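Local coordinates for protein formate-dependent phosphoribosylglycinamide formyltransferase (Mycobacterium tuberculosis H37Rv, PDB 6KHR) that is an enzyme of the ATP-grasp superfamily that forms a dimer of identical subunits, each joining a parallel alpha/beta region to an ATP-grasp domain, at residues S38-I43 against V383-G388; A104-E109 against A124-A129; E132-L137 against A304-C309; P148-G153 against Q159-H164; G312-T317 against L323-L328. One frame throughout, in Å; residues are numbered along the deposited sequence.

Contact 1. Residues S38-I43 against V383-G388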
# COMPACT_ATOMS: atom_id res chain seq x y z
N SER A 38 1.05 6.23 -10.43
CA SER A 38 1.90 5.34 -11.21
C SER A 38 2.94 4.65 -10.33
O SER A 38 3.30 3.49 -10.59
CB SER A 38 2.56 6.15 -12.33
OG SER A 38 3.19 5.33 -13.28
N ARG A 39 3.42 5.31 -9.27
CA ARG A 39 4.42 4.68 -8.42
C ARG A 39 3.81 3.58 -7.55
O ARG A 39 4.38 2.50 -7.42
CB ARG A 39 5.12 5.72 -7.54
CG ARG A 39 6.05 5.09 -6.51
CD ARG A 39 6.64 6.08 -5.51
NE ARG A 39 7.40 5.39 -4.47
CZ ARG A 39 6.92 5.09 -3.26
NH1 ARG A 39 5.68 5.46 -2.93
NH2 ARG A 39 7.68 4.45 -2.38
N GLU A 40 2.65 3.85 -6.97
CA GLU A 40 2.01 2.85 -6.12
C GLU A 40 1.57 1.64 -6.94
O GLU A 40 1.82 0.49 -6.55
CB GLU A 40 0.82 3.49 -5.38
CG GLU A 40 1.16 4.79 -4.66
CD GLU A 40 1.84 4.56 -3.31
OE1 GLU A 40 1.60 3.50 -2.70
OE2 GLU A 40 2.62 5.44 -2.87
N LEU A 41 0.91 1.88 -8.08
CA LEU A 41 0.60 0.80 -9.00
C LEU A 41 1.85 -0.03 -9.31
O LEU A 41 1.76 -1.26 -9.43
CB LEU A 41 -0.00 1.37 -10.30
CG LEU A 41 -0.29 0.34 -11.40
CD1 LEU A 41 -1.15 -0.78 -10.86
CD2 LEU A 41 -0.91 0.92 -12.70
N ALA A 42 3.00 0.61 -9.41
CA ALA A 42 4.21 -0.10 -9.78
C ALA A 42 4.69 -0.99 -8.63
O ALA A 42 5.16 -2.12 -8.86
CB ALA A 42 5.30 0.89 -10.20
N ILE A 43 4.58 -0.50 -7.40
CA ILE A 43 4.85 -1.33 -6.25
C ILE A 43 3.91 -2.52 -6.25
O ILE A 43 4.34 -3.68 -6.16
CB ILE A 43 4.73 -0.50 -4.95
CG1 ILE A 43 5.90 0.46 -4.81
CG2 ILE A 43 4.57 -1.40 -3.73
CD1 ILE A 43 5.64 1.56 -3.77
N VAL A 383 1.15 9.83 3.17
CA VAL A 383 1.96 9.47 1.98
C VAL A 383 2.61 10.77 1.50
O VAL A 383 1.90 11.56 0.97
CB VAL A 383 1.11 8.84 0.87
CG1 VAL A 383 1.97 8.16 -0.16
CG2 VAL A 383 0.12 7.85 1.41
N ILE A 384 3.90 10.96 1.73
CA ILE A 384 4.66 12.18 1.35
C ILE A 384 5.15 12.02 -0.08
O ILE A 384 5.58 10.95 -0.39
CB ILE A 384 5.82 12.41 2.33
CG1 ILE A 384 5.26 12.66 3.72
CG2 ILE A 384 6.68 13.57 1.91
CD1 ILE A 384 4.06 13.49 3.64
N PHE A 385 5.13 13.07 -0.89
CA PHE A 385 5.44 12.84 -2.31
C PHE A 385 6.29 13.90 -3.01
O PHE A 385 6.20 13.88 -4.24
CB PHE A 385 4.12 12.77 -3.09
CG PHE A 385 3.62 11.37 -3.29
CD1 PHE A 385 4.49 10.36 -3.66
CD2 PHE A 385 2.29 11.07 -3.09
CE1 PHE A 385 4.05 9.06 -3.83
CE2 PHE A 385 1.85 9.77 -3.26
CZ PHE A 385 2.73 8.77 -3.63
N GLY A 386 7.07 14.74 -2.36
CA GLY A 386 7.83 15.67 -3.22
C GLY A 386 7.45 17.11 -2.99
O GLY A 386 7.32 17.46 -1.81
N ARG A 387 7.25 17.95 -4.02
CA ARG A 387 6.94 19.28 -3.51
C ARG A 387 5.44 19.49 -3.52
O ARG A 387 4.79 19.29 -4.56
CB ARG A 387 7.65 20.37 -4.31
CG ARG A 387 7.41 20.35 -5.81
CD ARG A 387 7.81 21.67 -6.46
NE ARG A 387 9.21 22.00 -6.25
CZ ARG A 387 9.79 23.11 -6.69
NH1 ARG A 387 9.10 24.00 -7.37
NH2 ARG A 387 11.08 23.32 -6.45
N GLY A 388 4.88 19.86 -2.37
CA GLY A 388 3.47 20.16 -2.28
C GLY A 388 2.53 18.99 -2.43
O GLY A 388 1.31 19.19 -2.37
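The ring of Phe385 presents its rim to helix 36-47. Glu40 OE2 lies near the ring plane at that rim, 3.4 Å from Phe385 CZ, while the carboxylate itself stands steeply to the ring, the two planes 77° apart. Arg39 NH1 approaches the same corner obliquely, 4.1 Å from Phe385 CE1. One face of the Arg39 guanidinium carries Ile43 CD1, centred 3.7 Å above it from the next turn of its own helix. The two charged groups are tied to each other: Arg39 NH1 and Glu40 OE2 form a salt bridge of 3.1 Å. The Arg39 chain is extended, with CG trans to the backbone N (chi1 173°), whereas Glu40 folds at chi2 (-80°), and in this way the two ends come together. The salt bridge probably offsets part of the charge on the oxygen at the ring edge, and the weakly positive C-H rim of the phenylalanine probably suits it. Val383 CG1 lies 3.9 Å from Glu40 OE2, a methyl beside the same carboxylate oxygen. Arg39 NH2 is hydrogen-bonded to Gln46 OE1 of the second subunit, and Ile43 packs on Ile43 of that subunit. The arrangement joins a helix flanking the N-terminal, Rossmann-like parallel sheet to the end of strand 380-384, outermost within the chain, where Ile384 takes up backbone hydrogen bonds with the second subunit, at the dimer interface.

Contact 2. Residues A104-E109 against A124-A129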
# COMPACT_ATOMS: atom_id res chain seq x y z
N ALA A 104 -1.01 6.35 -31.47
CA ALA A 104 0.05 5.37 -31.24
C ALA A 104 -0.48 4.13 -30.54
O ALA A 104 -0.03 3.01 -30.82
CB ALA A 104 1.18 6.00 -30.42
N LEU A 105 -1.45 4.30 -29.63
CA LEU A 105 -2.01 3.14 -28.94
C LEU A 105 -2.81 2.26 -29.88
O LEU A 105 -2.75 1.03 -29.79
CB LEU A 105 -2.89 3.58 -27.76
CG LEU A 105 -2.26 4.05 -26.45
CD1 LEU A 105 -0.75 3.95 -26.46
CD2 LEU A 105 -2.72 5.47 -26.15
N ASP A 106 -3.58 2.87 -30.79
CA ASP A 106 -4.36 2.06 -31.72
C ASP A 106 -3.46 1.35 -32.72
O ASP A 106 -3.82 0.28 -33.22
CB ASP A 106 -5.41 2.92 -32.43
CG ASP A 106 -6.83 2.64 -31.91
OD1 ASP A 106 -7.17 1.45 -31.71
OD2 ASP A 106 -7.59 3.61 -31.69
N ALA A 107 -2.29 1.91 -33.01
CA ALA A 107 -1.30 1.19 -33.80
C ALA A 107 -0.91 -0.12 -33.13
O ALA A 107 -0.91 -1.18 -33.78
CB ALA A 107 -0.06 2.07 -34.02
N VAL A 108 -0.59 -0.08 -31.83
CA VAL A 108 -0.16 -1.28 -31.13
C VAL A 108 -1.28 -2.31 -31.07
O VAL A 108 -1.07 -3.50 -31.31
CB VAL A 108 0.36 -0.93 -29.73
CG1 VAL A 108 0.69 -2.19 -28.94
CG2 VAL A 108 1.58 -0.03 -29.83
N GLU A 109 -2.50 -1.86 -30.76
CA GLU A 109 -3.66 -2.75 -30.85
C GLU A 109 -3.77 -3.36 -32.24
O GLU A 109 -3.87 -4.58 -32.39
CB GLU A 109 -4.94 -1.99 -30.49
CG GLU A 109 -5.33 -2.12 -29.03
CD GLU A 109 -6.80 -1.84 -28.80
OE1 GLU A 109 -7.51 -1.55 -29.79
OE2 GLU A 109 -7.24 -1.92 -27.63
N ALA A 124 -11.21 2.77 -24.78
CA ALA A 124 -11.55 3.51 -23.57
C ALA A 124 -10.72 4.78 -23.45
O ALA A 124 -11.24 5.84 -23.07
CB ALA A 124 -11.35 2.62 -22.35
N VAL A 125 -9.43 4.70 -23.78
CA VAL A 125 -8.55 5.87 -23.72
C VAL A 125 -9.08 6.96 -24.65
O VAL A 125 -9.16 8.13 -24.27
CB VAL A 125 -7.10 5.47 -24.06
CG1 VAL A 125 -6.21 6.70 -24.23
CG2 VAL A 125 -6.52 4.53 -23.01
N ARG A 126 -9.47 6.58 -25.87
CA ARG A 126 -9.96 7.58 -26.81
C ARG A 126 -11.29 8.17 -26.37
O ARG A 126 -11.50 9.39 -26.45
CB ARG A 126 -10.08 6.99 -28.22
CG ARG A 126 -10.75 7.94 -29.20
CD ARG A 126 -10.78 7.40 -30.62
NE ARG A 126 -9.44 7.10 -31.11
CZ ARG A 126 -8.60 8.01 -31.61
NH1 ARG A 126 -8.96 9.29 -31.68
NH2 ARG A 126 -7.40 7.64 -32.03
N CYS A 127 -12.22 7.33 -25.91
CA CYS A 127 -13.55 7.83 -25.59
C CYS A 127 -13.52 8.81 -24.43
O CYS A 127 -14.28 9.78 -24.41
CB CYS A 127 -14.50 6.68 -25.28
SG CYS A 127 -14.86 5.62 -26.69
N THR A 128 -12.65 8.58 -23.46
CA THR A 128 -12.71 9.35 -22.23
C THR A 128 -11.84 10.58 -22.25
O THR A 128 -11.90 11.38 -21.31
CB THR A 128 -12.31 8.48 -21.05
OG1 THR A 128 -10.98 8.00 -21.26
CG2 THR A 128 -13.27 7.30 -20.93
N ALA A 129 -11.01 10.75 -23.28
CA ALA A 129 -10.28 12.00 -23.47
C ALA A 129 -11.01 12.96 -24.39
O ALA A 129 -10.65 14.13 -24.44
CB ALA A 129 -8.89 11.72 -24.04
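Leu105 and Val125 make the apolar half of this helix-helix contact, with Leu105 CD2 4.2 Å from Val125 CG1 and the two side chains crossing at about a right angle. The polar half lies beside it. Asp106 OD2 sits at the edge of the Arg126 guanidinium, in its plane and 4.0 Å from Arg126 NE, with Arg126 NH2 equally distant. Carboxylate and guanidinium are nearly coplanar (6° apart), yet the separation makes this a long salt bridge, an attraction more than a grip. The stronger partner of the arginine is Asp103, whose OD1 pairs with Arg126 NH2, so two acidic residues of helix 102-109 share one positive charge. The bend of the Arg126 chain at chi3 (-58°) turns the guanidinium toward them. Further out, Thr128 OG1 donates to Ala124 O at 2.8 Å. The same oxygen takes the backbone N of Thr128 from the opposite face of the carbonyl plane. Leu105 also rests on Leu81 of helix 78-88 and on Leu118, while Glu109 OE2 accepts from Ala122 N at the start of the second helix. Helix 122-129 follows strand 117-118, and helix 102-109 connects that strand to its parallel neighbour 92-95, a beta-alpha-beta crossover characteristic of a Rossmann-like domain.

Contact 3. Residues E132-L137 against A304-C309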
# COMPACT_ATOMS: atom_id res chain seq x y z
N GLU A 132 -16.54 15.88 -25.42
CA GLU A 132 -17.79 15.96 -26.17
C GLU A 132 -18.32 14.56 -26.50
O GLU A 132 -19.51 14.27 -26.31
CB GLU A 132 -17.57 16.78 -27.44
CG GLU A 132 -18.80 17.49 -27.99
CD GLU A 132 -19.17 17.03 -29.40
OE1 GLU A 132 -18.39 16.26 -29.99
OE2 GLU A 132 -20.25 17.44 -29.90
N GLY A 133 -17.44 13.69 -27.01
CA GLY A 133 -17.88 12.38 -27.45
C GLY A 133 -18.28 11.46 -26.31
O GLY A 133 -19.10 10.56 -26.49
N LEU A 134 -17.71 11.68 -25.13
CA LEU A 134 -18.08 10.87 -23.98
C LEU A 134 -19.45 11.27 -23.44
O LEU A 134 -20.26 10.41 -23.08
CB LEU A 134 -17.00 10.97 -22.89
CG LEU A 134 -17.33 10.08 -21.69
CD1 LEU A 134 -17.06 8.65 -22.05
CD2 LEU A 134 -16.54 10.49 -20.45
N ARG A 135 -19.72 12.58 -23.38
CA ARG A 135 -21.06 13.02 -23.01
C ARG A 135 -22.10 12.46 -23.97
O ARG A 135 -23.09 11.86 -23.54
CB ARG A 135 -21.12 14.55 -22.99
CG ARG A 135 -21.04 15.16 -21.61
CD ARG A 135 -22.25 14.78 -20.75
NE ARG A 135 -21.95 14.92 -19.33
CZ ARG A 135 -22.26 15.98 -18.60
NH1 ARG A 135 -22.90 17.01 -19.16
NH2 ARG A 135 -21.95 16.03 -17.31
N ARG A 136 -21.86 12.61 -25.28
CA ARG A 136 -22.81 12.11 -26.27
C ARG A 136 -22.93 10.60 -26.22
O ARG A 136 -24.01 10.06 -26.48
CB ARG A 136 -22.39 12.57 -27.67
N LEU A 137 -21.84 9.90 -25.87
CA LEU A 137 -21.95 8.46 -25.65
C LEU A 137 -22.82 8.16 -24.43
O LEU A 137 -23.65 7.23 -24.45
CB LEU A 137 -20.55 7.86 -25.48
CG LEU A 137 -20.58 6.41 -24.97
CD1 LEU A 137 -21.18 5.51 -26.05
CD2 LEU A 137 -19.21 5.90 -24.53
N ALA A 304 -21.65 12.32 -14.46
CA ALA A 304 -20.84 13.48 -14.80
C ALA A 304 -19.61 13.15 -15.63
O ALA A 304 -19.26 13.92 -16.53
CB ALA A 304 -20.39 14.23 -13.54
N ASP A 305 -18.93 12.03 -15.35
CA ASP A 305 -17.69 11.71 -16.04
C ASP A 305 -17.24 10.29 -15.70
O ASP A 305 -17.76 9.65 -14.78
CB ASP A 305 -16.59 12.71 -15.68
CG ASP A 305 -15.48 12.72 -16.69
OD1 ASP A 305 -15.66 12.10 -17.77
OD2 ASP A 305 -14.43 13.33 -16.41
N VAL A 306 -16.25 9.82 -16.45
CA VAL A 306 -15.54 8.58 -16.15
C VAL A 306 -14.08 8.74 -16.55
O VAL A 306 -13.77 9.29 -17.61
CB VAL A 306 -16.18 7.36 -16.85
CG1 VAL A 306 -16.29 7.57 -18.35
CG2 VAL A 306 -15.38 6.07 -16.53
N THR A 307 -13.18 8.24 -15.70
CA THR A 307 -11.76 8.20 -16.03
C THR A 307 -11.20 6.78 -15.94
O THR A 307 -11.54 6.02 -15.04
CB THR A 307 -10.95 9.09 -15.11
OG1 THR A 307 -9.56 8.87 -15.38
CG2 THR A 307 -11.24 8.76 -13.66
N VAL A 308 -10.31 6.47 -16.88
CA VAL A 308 -9.62 5.18 -16.92
C VAL A 308 -8.37 5.20 -16.04
O VAL A 308 -7.58 4.24 -16.05
CB VAL A 308 -9.25 4.79 -18.36
CG1 VAL A 308 -10.47 4.84 -19.28
CG2 VAL A 308 -8.12 5.69 -18.89
N CYS A 309 -8.19 6.27 -15.27
CA CYS A 309 -7.02 6.44 -14.40
C CYS A 309 -7.45 6.62 -12.94
O CYS A 309 -8.49 7.21 -12.67
CB CYS A 309 -6.19 7.65 -14.83
SG CYS A 309 -5.87 7.79 -16.61
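A helix laid across the edge of a beta sheet, with Leu134 on Val306 and Arg135 on Ala304, is the element formed here by helix 131-141 and strand 300-307. The segment axes approach to 9.4 Å at 113° between their N-to-C directions, so the helix runs crosswise to the strand. Leu134 makes the apolar contact: its CD2 lies 3.6 Å from Val306 CG1, its CD1 3.9 Å from the same methyl, and the two side chains meet at about a right angle. Val306 CG1 is placed between its own backbone N and carbonyl carbon (chi1 55°), which sets it beside both leucine methyls. Leu134 CD2 also rests against Asp305 OD1. The strand is distorted at this point by a classic beta bulge, in which Ala304 and Asp305 both face Glu293 of the neighbouring strand 288-297, in the large antiparallel sheet, whose part here belongs to the ATP-grasp region. Arg135 reaches the bulge from the helix. Its chain bends at chi2 (-65°), and NH2 comes 3.5 Å from Ala304 O, which lies near the guanidinium plane at the edge of the group. Arg135 NH1 has a long, weak ion pair with Glu217, and Asp305 OD2 a similarly weak one with Arg131. Asp305 OD1 takes a weak bond from Val306 N within the strand. Where the strand ends, Thr307 OG1 accepts from Cys309 N at 2.9 Å, an ST turn.

Contact 4. Residues P148-G153 against Q159-H164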
# COMPACT_ATOMS: atom_id res chain seq x y z
N PRO A 148 -28.91 18.66 -18.03
CA PRO A 148 -29.14 19.16 -19.37
C PRO A 148 -27.95 19.94 -19.92
O PRO A 148 -27.49 20.80 -19.28
CB PRO A 148 -30.33 20.07 -19.12
CG PRO A 148 -31.05 19.38 -18.04
CD PRO A 148 -29.95 18.98 -17.10
N PHE A 149 -27.50 19.59 -21.12
CA PHE A 149 -26.31 20.26 -21.66
C PHE A 149 -26.46 20.48 -23.16
O PHE A 149 -27.15 19.76 -23.81
CB PHE A 149 -25.09 19.40 -21.40
CG PHE A 149 -25.09 18.14 -22.21
CD1 PHE A 149 -25.68 16.99 -21.72
CD2 PHE A 149 -24.53 18.10 -23.46
CE1 PHE A 149 -25.68 15.83 -22.46
CE2 PHE A 149 -24.54 16.93 -24.21
CZ PHE A 149 -25.12 15.80 -23.70
N TRP A 150 -25.84 21.55 -23.65
CA TRP A 150 -25.90 21.89 -25.09
C TRP A 150 -24.52 22.30 -25.56
O TRP A 150 -23.82 22.94 -24.82
CB TRP A 150 -26.88 23.03 -25.33
CG TRP A 150 -28.27 22.73 -24.92
CD1 TRP A 150 -29.26 22.23 -25.71
CD2 TRP A 150 -28.83 22.84 -23.61
NE1 TRP A 150 -30.39 22.04 -24.97
CE2 TRP A 150 -30.15 22.39 -23.68
CE3 TRP A 150 -28.32 23.23 -22.38
CZ2 TRP A 150 -30.98 22.36 -22.58
CZ3 TRP A 150 -29.14 23.21 -21.29
CH2 TRP A 150 -30.45 22.78 -21.39
N PHE A 151 -24.15 21.88 -26.75
CA PHE A 151 -22.93 22.33 -27.39
C PHE A 151 -23.32 23.37 -28.43
O PHE A 151 -24.13 23.08 -29.31
CB PHE A 151 -22.18 21.16 -28.03
CG PHE A 151 -21.73 20.10 -27.04
CD1 PHE A 151 -20.98 20.44 -25.93
CD2 PHE A 151 -22.09 18.77 -27.22
CE1 PHE A 151 -20.57 19.47 -25.02
CE2 PHE A 151 -21.69 17.80 -26.30
CZ PHE A 151 -20.93 18.16 -25.20
N VAL A 152 -22.79 24.58 -28.29
CA VAL A 152 -23.08 25.67 -29.21
C VAL A 152 -21.79 26.05 -29.92
O VAL A 152 -20.70 25.61 -29.56
CB VAL A 152 -23.70 26.89 -28.49
CG1 VAL A 152 -24.97 26.48 -27.76
CG2 VAL A 152 -22.69 27.53 -27.55
N GLY A 153 -21.93 26.89 -30.94
CA GLY A 153 -20.80 27.35 -31.73
C GLY A 153 -21.00 28.76 -32.26
O GLY A 153 -20.20 29.25 -33.07
N GLN A 159 -27.87 32.19 -27.24
CA GLN A 159 -29.07 32.98 -27.00
C GLN A 159 -30.30 32.10 -26.83
O GLN A 159 -31.05 32.23 -25.86
CB GLN A 159 -29.29 33.97 -28.15
CG GLN A 159 -29.17 35.44 -27.77
CD GLN A 159 -27.73 35.88 -27.61
OE1 GLN A 159 -26.81 35.09 -27.80
NE2 GLN A 159 -27.52 37.14 -27.25
N ALA A 160 -30.49 31.16 -27.76
CA ALA A 160 -31.63 30.26 -27.67
C ALA A 160 -31.59 29.49 -26.36
O ALA A 160 -32.56 29.50 -25.59
CB ALA A 160 -31.65 29.31 -28.87
N VAL A 161 -30.46 28.85 -26.07
CA VAL A 161 -30.37 27.95 -24.93
C VAL A 161 -30.81 28.67 -23.66
O VAL A 161 -31.62 28.15 -22.89
CB VAL A 161 -28.95 27.37 -24.80
CG1 VAL A 161 -28.79 26.62 -23.48
CG2 VAL A 161 -28.64 26.47 -25.99
N ALA A 162 -30.31 29.88 -23.46
CA ALA A 162 -30.70 30.67 -22.30
C ALA A 162 -32.21 30.89 -22.28
O ALA A 162 -32.85 30.72 -21.23
CB ALA A 162 -29.96 32.00 -22.31
N VAL A 163 -32.80 31.25 -23.42
CA VAL A 163 -34.25 31.43 -23.50
C VAL A 163 -34.97 30.13 -23.18
O VAL A 163 -35.99 30.12 -22.48
CB VAL A 163 -34.66 31.96 -24.88
CG1 VAL A 163 -36.20 31.96 -25.03
CG2 VAL A 163 -34.08 33.35 -25.12
N HIS A 164 -34.46 29.03 -23.70
CA HIS A 164 -35.10 27.72 -23.48
C HIS A 164 -34.86 27.22 -22.06
O HIS A 164 -35.81 27.10 -21.35
CB HIS A 164 -34.56 26.73 -24.49
CG HIS A 164 -35.04 25.34 -24.25
ND1 HIS A 164 -36.34 25.00 -24.37
CD2 HIS A 164 -34.39 24.22 -23.93
CE1 HIS A 164 -36.49 23.73 -24.12
NE2 HIS A 164 -35.31 23.24 -23.86
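Trp150 is the first residue of strand 149-152 to meet helix 155-165, and it does so with the face of its indole. Val161 CG1 stands over that face, 4.0 Å from the centroid of the six-membered ring and 29° off its normal, a CH-pi contact displaced toward the rim. Its closest approach is 3.6 Å, to Trp150 CE3. The second methyl, Val161 CG2, fits at the root of the side chain, 3.9 Å from Trp150 CB and equally far from Trp150 CG. One branched residue thus spans the tryptophan from root to ring; Val161 CG1, trans to the backbone N (chi1 171°), is the branch that gets over the indole. At the far end Trp150 CZ2 meets the edge of the His164 ring, 4.1 Å from His164 CD2. On the other side of that ring from CD2, His164 ND1 is hydrogen-bonded to Gln204 OE1, which helps set its rotation. Phe151 faces the other way, onto Glu132 of helix 131-141. Val152 again points to helix 155-165, and its CG1 touches Val161 CG2 at 4.1 Å. The alternation is that of a beta strand, here with helix 155-165, nearly antiparallel to it, on one face and helix 131-141 on the other, as an outer strand of the three-stranded antiparallel sheet within the ATP-grasp family region.

Contact 5. Residues G312-T317 against L323-L328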
# COMPACT_ATOMS: atom_id res chain seq x y z
N GLY A 312 -7.92 11.04 -7.90
CA GLY A 312 -7.47 11.55 -6.62
C GLY A 312 -8.36 11.13 -5.46
O GLY A 312 -7.87 10.87 -4.36
N SER A 313 -9.68 11.04 -5.69
CA SER A 313 -10.55 10.63 -4.59
C SER A 313 -10.33 9.18 -4.16
O SER A 313 -10.64 8.84 -3.02
CB SER A 313 -12.02 10.83 -4.94
OG SER A 313 -12.40 9.94 -5.96
N ALA A 314 -9.78 8.35 -5.05
CA ALA A 314 -9.53 6.94 -4.73
C ALA A 314 -8.49 6.75 -3.62
O ALA A 314 -8.43 5.66 -3.04
CB ALA A 314 -9.08 6.20 -5.99
N TRP A 315 -7.68 7.78 -3.31
CA TRP A 315 -6.60 7.65 -2.33
C TRP A 315 -7.08 7.11 -0.99
O TRP A 315 -6.31 6.46 -0.28
CB TRP A 315 -5.92 9.00 -2.10
CG TRP A 315 -4.82 9.26 -3.04
CD1 TRP A 315 -4.83 10.13 -4.09
CD2 TRP A 315 -3.53 8.63 -3.06
NE1 TRP A 315 -3.63 10.09 -4.74
CE2 TRP A 315 -2.81 9.18 -4.14
CE3 TRP A 315 -2.91 7.67 -2.25
CZ2 TRP A 315 -1.52 8.79 -4.43
CZ3 TRP A 315 -1.61 7.30 -2.54
CH2 TRP A 315 -0.93 7.86 -3.62
N VAL A 316 -8.33 7.39 -0.61
CA VAL A 316 -8.83 6.87 0.66
C VAL A 316 -8.72 5.35 0.72
O VAL A 316 -8.52 4.78 1.80
CB VAL A 316 -10.29 7.33 0.90
CG1 VAL A 316 -11.22 6.82 -0.20
CG2 VAL A 316 -10.80 6.86 2.23
N THR A 317 -8.80 4.68 -0.44
CA THR A 317 -8.83 3.21 -0.46
C THR A 317 -7.53 2.61 0.06
O THR A 317 -7.57 1.49 0.59
CB THR A 317 -9.14 2.67 -1.88
OG1 THR A 317 -8.17 3.14 -2.83
CG2 THR A 317 -10.56 3.08 -2.33
N LEU A 323 -8.12 -4.19 -0.51
CA LEU A 323 -7.28 -3.96 -1.69
C LEU A 323 -7.45 -2.51 -2.15
O LEU A 323 -8.57 -2.08 -2.47
CB LEU A 323 -7.63 -4.93 -2.81
CG LEU A 323 -7.59 -6.41 -2.42
CD1 LEU A 323 -7.89 -7.34 -3.59
CD2 LEU A 323 -6.23 -6.75 -1.86
N SER A 324 -6.36 -1.76 -2.19
CA SER A 324 -6.45 -0.38 -2.61
C SER A 324 -6.70 -0.30 -4.11
O SER A 324 -6.51 -1.27 -4.85
CB SER A 324 -5.17 0.38 -2.26
OG SER A 324 -4.07 -0.11 -3.01
N VAL A 325 -7.12 0.89 -4.56
CA VAL A 325 -7.41 1.07 -5.97
C VAL A 325 -6.21 0.68 -6.82
O VAL A 325 -6.37 0.22 -7.95
CB VAL A 325 -7.85 2.53 -6.25
CG1 VAL A 325 -6.73 3.51 -5.91
CG2 VAL A 325 -8.34 2.69 -7.69
N PHE A 326 -5.00 0.81 -6.26
CA PHE A 326 -3.77 0.42 -6.93
C PHE A 326 -3.56 -1.10 -6.92
O PHE A 326 -3.09 -1.67 -7.92
CB PHE A 326 -2.58 1.10 -6.28
CG PHE A 326 -2.75 2.56 -6.14
CD1 PHE A 326 -3.02 3.34 -7.25
CD2 PHE A 326 -2.63 3.17 -4.90
CE1 PHE A 326 -3.18 4.70 -7.13
CE2 PHE A 326 -2.78 4.54 -4.77
CZ PHE A 326 -3.06 5.30 -5.88
N GLU A 327 -3.86 -1.76 -5.81
CA GLU A 327 -3.80 -3.22 -5.82
C GLU A 327 -4.88 -3.78 -6.74
O GLU A 327 -4.64 -4.74 -7.47
CB GLU A 327 -3.92 -3.76 -4.39
CG GLU A 327 -2.80 -3.22 -3.46
CD GLU A 327 -2.95 -3.56 -1.96
OE1 GLU A 327 -4.05 -3.38 -1.37
OE2 GLU A 327 -1.93 -3.99 -1.36
N LEU A 328 -6.05 -3.15 -6.78
CA LEU A 328 -7.07 -3.62 -7.73
C LEU A 328 -6.61 -3.45 -9.18
O LEU A 328 -6.77 -4.36 -10.00
CB LEU A 328 -8.40 -2.91 -7.48
CG LEU A 328 -9.09 -3.10 -6.14
CD1 LEU A 328 -10.23 -2.09 -6.00
CD2 LEU A 328 -9.62 -4.54 -5.96
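Thr317 OG1 accepts the hydrogen bond of Val325 N at 3.0 Å, with an N-H...O angle of 159°. That N-H opens helix 325-334, and the preceding turn supplies its acceptor. The threonine rotamer makes this possible: OG1 takes the crowded position between backbone N and carbonyl carbon (chi1 58°), from which its own proton goes back to Ala314 O. That carbonyl also accepts from Thr317 N, so one hydroxyl links a 3-10 turn to a helix start. Val325 adopts a matching first torsion for CG1, and this methyl becomes the centre of the apolar part. It touches Ala314 CB at 3.6 Å and lies 3.8 Å above the middle of the Phe326 ring. Phe326 has CG trans to its carbonyl carbon, which carries the ring to Trp315. There the two form a T-shaped pair, the edge of Phe326 toward the face of the indole, with centroids 5.1 Å apart and planes at 70°. Phe326 CE2 is the nearest atom, 3.7 Å from Trp315 CZ3. Ser324 and Glu327 then close a capping box: Ser324 OG accepts from Glu327 N at 3.3 Å, and Glu327 OE1 accepts in turn from Ser324 N, 2.9 Å away, through its anti lone pair. Glu327 OE2 forms a salt bridge with Arg319 of the second subunit. The touching residues are all buried, between helix 36-47, where Glu40 meets both Trp315 and Phe326, and strands 238-252 and 256-261, on which Thr317 rests through Ile247 and Gln261.

In the fold
Contact 1 closes a loop of 339 residues that encloses the other four, and contact 4 lies within the loop closed by contact 3. Contacts 1 and 5, centres about 13 Å apart, touch where Phe385 meets Trp315 and Glu40 meets both Trp315 and Phe326; both reach the second subunit. Contacts 2 and 3, centres about 14 Å apart, touch through consecutive helices 122-129 and 131-141; contacts 3 and 4, centres about 20 Å apart, touch where helix 131-141 meets strand 149-152. Contacts 1 and 3 engage the two outermost strands, within the chain, of the large antiparallel sheet, while contacts 1 and 4, centres about 42 Å apart, are the most distant pair. Together they connect parallel-sheet region, ATP-grasp region and dimer interface.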